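Sesquisabinene B synthase 2 (Santalum album, PDB 6A2A) probably cyclises farnesyl diphosphate to sesquisabinene B, using divalent magnesium or manganese ions in the manner of a class I plant terpene synthase. Local coordinates at residues A[172-177]-A[510-515]; A[103-108]-A[132-137]; A[502-507]-A[531-536]. All coordinates share one frame; numbering follows the deposited sequence.

Contact 1 (A[172-177]-A[510-515]); sequences LGWEGE and CLFEPS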
loop_
_atom_site.group_PDB
_atom_site.type_symbol
_atom_site.label_atom_id
_atom_site.label_comp_id
_atom_site.label_asym_id
_atom_site.label_seq_id
_atom_site.Cartn_x
_atom_site.Cartn_y
_atom_site.Cartn_z
ATOM N N LEU A 172 2.564 -40.132 -12.022
ATOM C CA LEU A 172 2.406 -39.445 -13.313
ATOM C C LEU A 172 1.398 -40.202 -14.195
ATOM O O LEU A 172 1.197 -39.839 -15.346
ATOM C CB LEU A 172 3.755 -39.259 -14.005
ATOM C CG LEU A 172 4.523 -37.978 -13.722
ATOM C CD1 LEU A 172 3.810 -36.765 -14.285
ATOM C CD2 LEU A 172 4.837 -37.832 -12.231
ATOM N N GLY A 173 0.798 -41.221 -13.650
ATOM C CA GLY A 173 -0.168 -42.072 -14.339
ATOM C C GLY A 173 -1.508 -41.379 -14.611
ATOM O O GLY A 173 -1.868 -40.362 -14.006
ATOM N N TRP A 174 -2.226 -41.982 -15.549
ATOM C CA TRP A 174 -3.573 -41.516 -16.007
ATOM C C TRP A 174 -4.631 -42.552 -15.673
ATOM O O TRP A 174 -4.372 -43.682 -15.208
ATOM C CB TRP A 174 -3.591 -41.235 -17.526
ATOM C CG TRP A 174 -2.608 -40.278 -18.094
ATOM C CD1 TRP A 174 -1.747 -39.426 -17.436
ATOM C CD2 TRP A 174 -2.413 -40.038 -19.488
ATOM N NE1 TRP A 174 -1.055 -38.686 -18.339
ATOM C CE2 TRP A 174 -1.393 -39.096 -19.605
ATOM C CE3 TRP A 174 -2.982 -40.568 -20.658
ATOM C CZ2 TRP A 174 -0.976 -38.595 -20.833
ATOM C CZ3 TRP A 174 -2.570 -40.070 -21.871
ATOM C CH2 TRP A 174 -1.582 -39.106 -21.961
ATOM N N GLU A 175 -5.913 -42.199 -15.849
ATOM C CA GLU A 175 -6.931 -43.182 -15.614
ATOM C C GLU A 175 -6.727 -44.327 -16.641
ATOM O O GLU A 175 -6.235 -44.086 -17.743
ATOM C CB GLU A 175 -8.364 -42.620 -15.723
ATOM C CG GLU A 175 -8.781 -41.656 -14.626
ATOM C CD GLU A 175 -10.256 -41.257 -14.755
ATOM O OE1 GLU A 175 -10.586 -40.575 -15.725
ATOM O OE2 GLU A 175 -11.057 -41.727 -13.974
ATOM N N GLY A 176 -7.220 -45.478 -16.301
ATOM C CA GLY A 176 -7.087 -46.689 -17.164
ATOM C C GLY A 176 -5.661 -47.196 -17.293
ATOM O O GLY A 176 -5.412 -48.060 -18.125
ATOM N N GLU A 177 -4.688 -46.684 -16.528
ATOM C CA GLU A 177 -3.320 -47.212 -16.619
ATOM C C GLU A 177 -3.045 -48.062 -15.374
ATOM O O GLU A 177 -2.357 -47.657 -14.387
ATOM C CB GLU A 177 -2.317 -46.094 -16.858
ATOM C CG GLU A 177 -2.457 -45.383 -18.180
ATOM C CD GLU A 177 -1.450 -44.316 -18.439
ATOM O OE1 GLU A 177 -1.080 -43.588 -17.470
ATOM O OE2 GLU A 177 -0.995 -44.173 -19.617
ATOM N N CYS A 510 -4.911 -33.933 -18.479
ATOM C CA CYS A 510 -5.293 -32.599 -19.030
ATOM C C CYS A 510 -4.035 -31.887 -19.533
ATOM O O CYS A 510 -4.093 -31.228 -20.556
ATOM C CB CYS A 510 -6.054 -31.700 -18.039
ATOM S SG CYS A 510 -7.714 -32.199 -17.556
ATOM N N LEU A 511 -2.840 -32.029 -18.899
ATOM C CA LEU A 511 -1.650 -31.349 -19.355
ATOM C C LEU A 511 -1.120 -31.884 -20.693
ATOM O O LEU A 511 -0.244 -31.265 -21.261
ATOM C CB LEU A 511 -0.565 -31.474 -18.289
ATOM C CG LEU A 511 -0.893 -30.850 -16.929
ATOM C CD1 LEU A 511 0.220 -31.098 -15.936
ATOM C CD2 LEU A 511 -1.141 -29.360 -17.085
ATOM N N PHE A 512 -1.582 -33.031 -21.154
ATOM C CA PHE A 512 -1.181 -33.530 -22.468
ATOM C C PHE A 512 -2.196 -33.068 -23.521
ATOM O O PHE A 512 -2.003 -33.356 -24.692
ATOM C CB PHE A 512 -1.058 -35.052 -22.430
ATOM C CG PHE A 512 0.319 -35.518 -22.052
ATOM C CD1 PHE A 512 0.770 -35.356 -20.753
ATOM C CD2 PHE A 512 1.143 -36.131 -22.981
ATOM C CE1 PHE A 512 2.027 -35.802 -20.386
ATOM C CE2 PHE A 512 2.410 -36.570 -22.620
ATOM C CZ PHE A 512 2.854 -36.394 -21.320
ATOM N N GLU A 513 -3.251 -32.367 -23.109
ATOM C CA GLU A 513 -4.052 -31.508 -24.061
ATOM C C GLU A 513 -4.563 -30.275 -23.309
ATOM O O GLU A 513 -5.741 -30.234 -22.896
ATOM C CB GLU A 513 -5.210 -32.300 -24.663
ATOM C CG GLU A 513 -6.095 -32.998 -23.641
ATOM C CD GLU A 513 -5.997 -34.514 -23.624
ATOM O OE1 GLU A 513 -4.952 -35.036 -23.186
ATOM O OE2 GLU A 513 -6.963 -35.173 -24.052
ATOM N N PRO A 514 -3.671 -29.296 -23.033
ATOM C CA PRO A 514 -4.111 -28.263 -22.077
ATOM C C PRO A 514 -4.896 -27.090 -22.705
ATOM O O PRO A 514 -5.442 -26.238 -21.974
ATOM C CB PRO A 514 -2.771 -27.779 -21.507
ATOM C CG PRO A 514 -1.880 -27.744 -22.741
ATOM C CD PRO A 514 -2.294 -28.999 -23.491
ATOM N N SER A 515 -4.961 -27.005 -24.041
ATOM C CA SER A 515 -5.551 -25.802 -24.651
ATOM C C SER A 515 -6.983 -25.697 -24.126
ATOM O O SER A 515 -7.650 -26.704 -23.958
ATOM C CB SER A 515 -5.461 -25.838 -26.172
ATOM O OG SER A 515 -6.692 -25.477 -26.792
#
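Trp174 opens a type II beta turn that ends at Glu177, while Phe512 lies in a type I turn from Cys510 to Glu513, and even the nearest CA atoms, those of Trp174 and Cys510, are 9.6 Å apart. Two aromatic side chains bridge that gap and cross at about a right angle. Trp174 turns the edge of its six-membered ring to the face of Phe512 in a T-shaped pair, planes at 69° and centroids 5.2 Å apart. CZ2 of Trp174 leads, 3.6 Å from Phe512 CG, so the indole edge lands toward the rim of the phenyl face, and CH2 reaches on to Phe512 CB. With chi1 at -56°, Trp174 CG lies anti to its own carbonyl carbon, which throws the indole across toward the other loop. The contact links the N-terminal helical domain to the loop that follows helix 489-510 of the metal-binding domain. Replacing Phe512 by an alanine is likely to leave the CZ2 edge of Trp174 without its aromatic face and open a gap between the two loops. Within the turn the backbone N of Trp174 donates to Glu177 OE1 (2.8 Å), approaching from the anti side of the carboxylate and 33° out of its plane. Gly176 supplies the positive phi at the third position. Arg132 makes a cation-pi contact with the same indole, and Phe137 touches both aromatic rings.

Contact 2 (A[103-108]-A[132-137]); sequences EAVVMV and RENGIF
Val105 faces Asn134 and Ile136 across the gap between helix 98-110 and the loop that ends helix 121-133. Its CA-CB bond points at that loop, and at CB the side chain forks into two methyls with separate tasks. CG1, anti to the backbone N (chi1 163°), runs to the tip of Ile136, 3.8 Å from CD1, and also lies 3.9 Å from Asn134 CB. CG2 goes to the amide end of Asn134, 3.9 Å from ND2; this is plain van der Waals packing, and ND2 is hydrogen-bonded to Ile130 O, one turn back in helix 121-133. The side chains of Val105 and Ile136 run antiparallel alongside one another, and Val106 CG2 adds a looser touch on Ile136 CD1 at 4.5 Å. Helix 121-133 ends in a Schellman motif with Gly135 as C-prime residue, where Gly135 N bonds to Arg132 O and Ile136 N to Met131 O, after which Ile136 points toward helix 98-110. Within the alpha-helical N-terminal domain, Val105 also packs on Ile130 and Met131 of helix 121-133 and on Ile85 of helix 78-90, so that helix 98-110 is in contact with both.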
loop_
_atom_site.group_PDB
_atom_site.type_symbol
_atom_site.label_atom_id
_atom_site.label_comp_id
_atom_site.label_asym_id
_atom_site.label_seq_id
_atom_site.Cartn_x
_atom_site.Cartn_y
_atom_site.Cartn_z
ATOM N N GLU A 103 15.484 -28.988 -23.468
ATOM C CA GLU A 103 16.363 -29.393 -24.568
ATOM C C GLU A 103 17.128 -30.641 -24.144
ATOM O O GLU A 103 17.200 -31.583 -24.894
ATOM C CB GLU A 103 17.246 -28.212 -24.980
ATOM C CG GLU A 103 16.409 -27.104 -25.620
ATOM C CD GLU A 103 17.144 -25.962 -26.295
ATOM O OE1 GLU A 103 18.140 -25.469 -25.724
ATOM O OE2 GLU A 103 16.695 -25.557 -27.389
ATOM N N ALA A 104 17.552 -30.704 -22.890
ATOM C CA ALA A 104 18.160 -31.936 -22.396
ATOM C C ALA A 104 17.174 -33.096 -22.457
ATOM O O ALA A 104 17.550 -34.169 -22.875
ATOM C CB ALA A 104 18.740 -31.736 -21.001
ATOM N N VAL A 105 15.905 -32.898 -22.049
ATOM C CA VAL A 105 14.931 -33.966 -22.000
ATOM C C VAL A 105 14.623 -34.481 -23.406
ATOM O O VAL A 105 14.470 -35.687 -23.618
ATOM C CB VAL A 105 13.645 -33.473 -21.310
ATOM C CG1 VAL A 105 12.450 -34.375 -21.564
ATOM C CG2 VAL A 105 13.923 -33.323 -19.835
ATOM N N VAL A 106 14.482 -33.550 -24.321
ATOM C CA VAL A 106 14.209 -33.897 -25.738
ATOM C C VAL A 106 15.361 -34.772 -26.281
ATOM O O VAL A 106 15.120 -35.867 -26.804
ATOM C CB VAL A 106 14.023 -32.625 -26.588
ATOM C CG1 VAL A 106 13.996 -32.948 -28.076
ATOM C CG2 VAL A 106 12.761 -31.858 -26.199
ATOM N N MET A 107 16.564 -34.276 -26.135
ATOM C CA MET A 107 17.831 -35.054 -26.448
ATOM C C MET A 107 17.740 -36.480 -25.900
ATOM O O MET A 107 17.842 -37.476 -26.653
ATOM C CB MET A 107 19.058 -34.376 -25.836
ATOM C CG MET A 107 19.727 -33.338 -26.732
ATOM S SD MET A 107 21.143 -33.996 -27.655
ATOM C CE MET A 107 20.811 -33.326 -29.287
ATOM N N VAL A 108 17.485 -36.640 -24.592
ATOM C CA VAL A 108 17.366 -37.967 -24.062
ATOM C C VAL A 108 16.221 -38.705 -24.773
ATOM O O VAL A 108 16.305 -39.942 -24.962
ATOM C CB VAL A 108 17.219 -37.986 -22.519
ATOM C CG1 VAL A 108 16.957 -39.364 -21.981
ATOM C CG2 VAL A 108 18.431 -37.400 -21.837
ATOM N N ARG A 132 7.150 -37.700 -18.996
ATOM C CA ARG A 132 5.761 -37.288 -18.821
ATOM C C ARG A 132 5.662 -35.920 -18.160
ATOM O O ARG A 132 4.786 -35.107 -18.578
ATOM C CB ARG A 132 4.949 -38.329 -18.063
ATOM C CG ARG A 132 4.596 -39.560 -18.888
ATOM C CD ARG A 132 3.460 -40.298 -18.289
ATOM N NE ARG A 132 3.015 -41.458 -19.040
ATOM C CZ ARG A 132 1.842 -42.057 -18.887
ATOM N NH1 ARG A 132 0.942 -41.593 -18.020
ATOM N NH2 ARG A 132 1.575 -43.142 -19.586
ATOM N N GLU A 133 6.509 -35.607 -17.187
ATOM C CA GLU A 133 6.492 -34.220 -16.625
ATOM C C GLU A 133 6.723 -33.192 -17.722
ATOM O O GLU A 133 6.351 -32.027 -17.572
ATOM C CB GLU A 133 7.608 -34.063 -15.583
ATOM C CG GLU A 133 7.359 -34.868 -14.342
ATOM C CD GLU A 133 8.549 -34.926 -13.385
ATOM O OE1 GLU A 133 9.642 -34.510 -13.807
ATOM O OE2 GLU A 133 8.328 -35.273 -12.199
ATOM N N ASN A 134 7.403 -33.599 -18.817
ATOM C CA ASN A 134 7.726 -32.633 -19.861
ATOM C C ASN A 134 6.863 -32.823 -21.113
ATOM O O ASN A 134 7.196 -32.290 -22.151
ATOM C CB ASN A 134 9.207 -32.693 -20.222
ATOM C CG ASN A 134 10.054 -32.034 -19.177
ATOM O OD1 ASN A 134 10.247 -30.832 -19.242
ATOM N ND2 ASN A 134 10.488 -32.774 -18.170
ATOM N N GLY A 135 5.796 -33.572 -21.046
ATOM C CA GLY A 135 4.836 -33.571 -22.130
ATOM C C GLY A 135 5.196 -34.567 -23.223
ATOM O O GLY A 135 4.653 -34.497 -24.341
ATOM N N ILE A 136 6.068 -35.509 -22.891
ATOM C CA ILE A 136 6.539 -36.538 -23.840
ATOM C C ILE A 136 6.023 -37.881 -23.333
ATOM O O ILE A 136 6.398 -38.358 -22.229
ATOM C CB ILE A 136 8.071 -36.465 -23.995
ATOM C CG1 ILE A 136 8.525 -35.180 -24.673
ATOM C CG2 ILE A 136 8.590 -37.681 -24.739
ATOM C CD1 ILE A 136 9.956 -34.827 -24.406
ATOM N N PHE A 137 5.095 -38.481 -24.081
ATOM C CA PHE A 137 4.401 -39.621 -23.640
ATOM C C PHE A 137 5.319 -40.855 -23.612
ATOM O O PHE A 137 6.152 -41.029 -24.503
ATOM C CB PHE A 137 3.246 -39.952 -24.582
ATOM C CG PHE A 137 2.372 -41.054 -24.078
ATOM C CD1 PHE A 137 1.513 -40.821 -23.017
ATOM C CD2 PHE A 137 2.448 -42.337 -24.586
ATOM C CE1 PHE A 137 0.726 -41.839 -22.514
ATOM C CE2 PHE A 137 1.647 -43.350 -24.081
ATOM C CZ PHE A 137 0.786 -43.097 -23.046
#

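Contact 3 (A[502-507]-A[531-536]); sequences MWWKRL and GSHFFY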
loop_
_atom_site.group_PDB
_atom_site.type_symbol
_atom_site.label_atom_id
_atom_site.label_comp_id
_atom_site.label_asym_id
_atom_site.label_seq_id
_atom_site.Cartn_x
_atom_site.Cartn_y
_atom_site.Cartn_z
ATOM N N MET A 502 -7.714 -40.401 -8.282
ATOM C CA MET A 502 -8.479 -40.269 -9.555
ATOM C C MET A 502 -8.376 -38.851 -10.129
ATOM O O MET A 502 -8.143 -38.652 -11.303
ATOM C CB MET A 502 -9.946 -40.632 -9.302
ATOM C CG MET A 502 -10.826 -40.516 -10.546
ATOM S SD MET A 502 -11.633 -38.901 -10.845
ATOM C CE MET A 502 -12.645 -38.846 -9.376
ATOM N N TRP A 503 -8.650 -37.826 -9.323
ATOM C CA TRP A 503 -8.648 -36.458 -9.868
ATOM C C TRP A 503 -7.242 -36.030 -10.266
ATOM O O TRP A 503 -7.070 -35.330 -11.234
ATOM C CB TRP A 503 -9.295 -35.492 -8.874
ATOM C CG TRP A 503 -10.786 -35.523 -8.799
ATOM C CD1 TRP A 503 -11.563 -35.914 -7.756
ATOM C CD2 TRP A 503 -11.691 -35.121 -9.840
ATOM N NE1 TRP A 503 -12.903 -35.824 -8.081
ATOM C CE2 TRP A 503 -12.998 -35.329 -9.346
ATOM C CE3 TRP A 503 -11.512 -34.672 -11.143
ATOM C CZ2 TRP A 503 -14.120 -35.052 -10.116
ATOM C CZ3 TRP A 503 -12.630 -34.455 -11.921
ATOM C CH2 TRP A 503 -13.892 -34.593 -11.386
ATOM N N TRP A 504 -6.199 -36.497 -9.546
ATOM C CA TRP A 504 -4.861 -36.283 -10.014
ATOM C C TRP A 504 -4.635 -36.916 -11.396
ATOM O O TRP A 504 -3.950 -36.344 -12.207
ATOM C CB TRP A 504 -3.846 -36.817 -8.979
ATOM C CG TRP A 504 -3.224 -35.766 -8.110
ATOM C CD1 TRP A 504 -3.493 -35.576 -6.792
ATOM C CD2 TRP A 504 -2.305 -34.738 -8.480
ATOM N NE1 TRP A 504 -2.763 -34.530 -6.311
ATOM C CE2 TRP A 504 -2.020 -34.004 -7.308
ATOM C CE3 TRP A 504 -1.628 -34.389 -9.659
ATOM C CZ2 TRP A 504 -1.099 -32.965 -7.278
ATOM C CZ3 TRP A 504 -0.745 -33.332 -9.635
ATOM C CH2 TRP A 504 -0.472 -32.642 -8.449
ATOM N N LYS A 505 -5.105 -38.126 -11.601
ATOM C CA LYS A 505 -4.994 -38.757 -12.943
ATOM C C LYS A 505 -5.609 -37.873 -14.043
ATOM O O LYS A 505 -5.050 -37.688 -15.121
ATOM C CB LYS A 505 -5.643 -40.130 -12.885
ATOM C CG LYS A 505 -4.811 -41.223 -12.205
ATOM C CD LYS A 505 -5.655 -42.413 -11.891
ATOM C CE LYS A 505 -4.922 -43.462 -11.099
ATOM N NZ LYS A 505 -5.778 -44.634 -10.845
ATOM N N ARG A 506 -6.766 -37.295 -13.754
ATOM C CA ARG A 506 -7.408 -36.390 -14.724
ATOM C C ARG A 506 -6.588 -35.131 -14.936
ATOM O O ARG A 506 -6.409 -34.674 -16.041
ATOM C CB ARG A 506 -8.846 -36.130 -14.231
ATOM C CG ARG A 506 -9.631 -37.411 -14.030
ATOM C CD ARG A 506 -11.141 -37.314 -14.121
ATOM N NE ARG A 506 -11.556 -37.327 -15.508
ATOM C CZ ARG A 506 -12.831 -37.397 -15.892
ATOM N NH1 ARG A 506 -13.808 -37.475 -14.988
ATOM N NH2 ARG A 506 -13.102 -37.419 -17.176
ATOM N N LEU A 507 -6.087 -34.471 -13.861
ATOM C CA LEU A 507 -5.166 -33.365 -13.980
ATOM C C LEU A 507 -3.940 -33.677 -14.860
ATOM O O LEU A 507 -3.560 -32.867 -15.691
ATOM C CB LEU A 507 -4.666 -33.034 -12.564
ATOM C CG LEU A 507 -5.276 -31.939 -11.725
ATOM C CD1 LEU A 507 -4.284 -31.531 -10.620
ATOM C CD2 LEU A 507 -5.750 -30.721 -12.502
ATOM N N GLY A 531 0.109 -27.260 -2.761
ATOM C CA GLY A 531 -0.024 -26.468 -1.526
ATOM C C GLY A 531 -0.963 -27.129 -0.537
ATOM O O GLY A 531 -0.667 -27.153 0.657
ATOM N N SER A 532 -2.120 -27.636 -0.990
ATOM C CA SER A 532 -3.070 -28.262 -0.098
ATOM C C SER A 532 -2.490 -29.533 0.535
ATOM O O SER A 532 -2.647 -29.767 1.731
ATOM C CB SER A 532 -4.393 -28.541 -0.809
ATOM O OG SER A 532 -4.950 -27.296 -1.197
ATOM N N HIS A 533 -1.846 -30.331 -0.267
ATOM C CA HIS A 533 -1.253 -31.557 0.275
ATOM C C HIS A 533 -0.228 -31.194 1.347
ATOM O O HIS A 533 -0.208 -31.861 2.414
ATOM C CB HIS A 533 -0.472 -32.395 -0.771
ATOM C CG HIS A 533 -1.304 -33.184 -1.726
ATOM N ND1 HIS A 533 -2.096 -34.210 -1.331
ATOM C CD2 HIS A 533 -1.462 -33.056 -3.056
ATOM C CE1 HIS A 533 -2.655 -34.740 -2.388
ATOM N NE2 HIS A 533 -2.319 -34.034 -3.443
ATOM N N PHE A 534 0.573 -30.172 1.064
ATOM C CA PHE A 534 1.692 -29.862 1.938
ATOM C C PHE A 534 1.192 -29.270 3.253
ATOM O O PHE A 534 1.728 -29.618 4.347
ATOM C CB PHE A 534 2.646 -28.902 1.255
ATOM C CG PHE A 534 3.883 -28.647 2.063
ATOM C CD1 PHE A 534 4.749 -29.686 2.346
ATOM C CD2 PHE A 534 4.193 -27.363 2.432
ATOM C CE1 PHE A 534 5.934 -29.434 3.023
ATOM C CE2 PHE A 534 5.373 -27.113 3.120
ATOM C CZ PHE A 534 6.226 -28.153 3.399
ATOM N N PHE A 535 0.183 -28.408 3.177
ATOM C CA PHE A 535 -0.259 -27.659 4.354
ATOM C C PHE A 535 -1.363 -28.381 5.143
ATOM O O PHE A 535 -1.718 -27.936 6.264
ATOM C CB PHE A 535 -0.654 -26.214 3.972
ATOM C CG PHE A 535 0.535 -25.329 3.763
ATOM C CD1 PHE A 535 1.370 -25.008 4.835
ATOM C CD2 PHE A 535 0.908 -24.936 2.494
ATOM C CE1 PHE A 535 2.530 -24.276 4.625
ATOM C CE2 PHE A 535 2.052 -24.188 2.283
ATOM C CZ PHE A 535 2.843 -23.835 3.353
ATOM N N TYR A 536 -1.952 -29.445 4.617
ATOM C CA TYR A 536 -2.954 -30.246 5.382
ATOM C C TYR A 536 -2.519 -31.715 5.514
ATOM O O TYR A 536 -3.300 -32.625 5.380
ATOM C CB TYR A 536 -4.314 -30.049 4.699
ATOM C CG TYR A 536 -4.670 -28.591 4.540
ATOM C CD1 TYR A 536 -4.952 -27.774 5.629
ATOM C CD2 TYR A 536 -4.747 -28.013 3.292
ATOM C CE1 TYR A 536 -5.265 -26.427 5.464
ATOM C CE2 TYR A 536 -5.046 -26.677 3.111
ATOM C CZ TYR A 536 -5.264 -25.867 4.203
ATOM O OH TYR A 536 -5.567 -24.548 3.976
#
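Trp504 and His533 are brought edge to edge by their first torsions. In His533, CG lies beside the backbone N and anti to the carbonyl carbon (chi1 -76°), and in Trp504 chi1 is -101°, well off the staggered value, a rotation that carries the indole N-H toward the imidazole. The two side chains extend from facing helices in opposite directions and meet at their nitrogens: Trp504 NE1 donates to His533 NE2 over 2.9 Å, with a fairly straight N-H...N angle of 160°. The bond lies close to both ring planes, so each nitrogen meets the other at a ring edge and neither ring covers the other's face. The planes are only modestly tilted, with the five-membered indole ring and the imidazole centred 5.2 Å apart. This single polar bond spans helix backbones whose nearest CA atoms, those of Trp504 and His533, are 11.9 Å apart, and it gives two buried nitrogens a partner in the interior. One face of the indole receives Leu507 CD1 from the next turn of its own helix. Trp217 stacks on both rings. The side chain of His533 lies about 10 Å from that of Asn460, a magnesium-binding residue whose metal is absent from this chain. The pair joins helix 489-510 to helix 521-535, two helices of the all-alpha class I terpene synthase fold, where Trp504 also packs on Val526 and Val529, and His533 touches Ile459 of helix 447-462.

Overall arrangement
Contact 3 lies deep in the chain, its centre about 8 Å from the chain's centre, whereas contacts 1 and 2 sit about 19 and 23 Å out, at the surface and partly buried. Their chemistry follows: a hydrogen bond between two ring nitrogens in the interior, an aromatic edge-to-face pair between surface loops, and aliphatic packing within the N-terminal domain. Contact 3 uses helix 489-510 itself, contact 1 the end of that helix and the loop that follows it, and the two touch where 172-177 lies along Lys505 and Met502. Contact 1 also meets contact 2, since Arg132 bonds to Glu177 and Leu172, and Phe512 packs on Gly135. Contacts 2 and 3 do not touch; contact 1 lies between them.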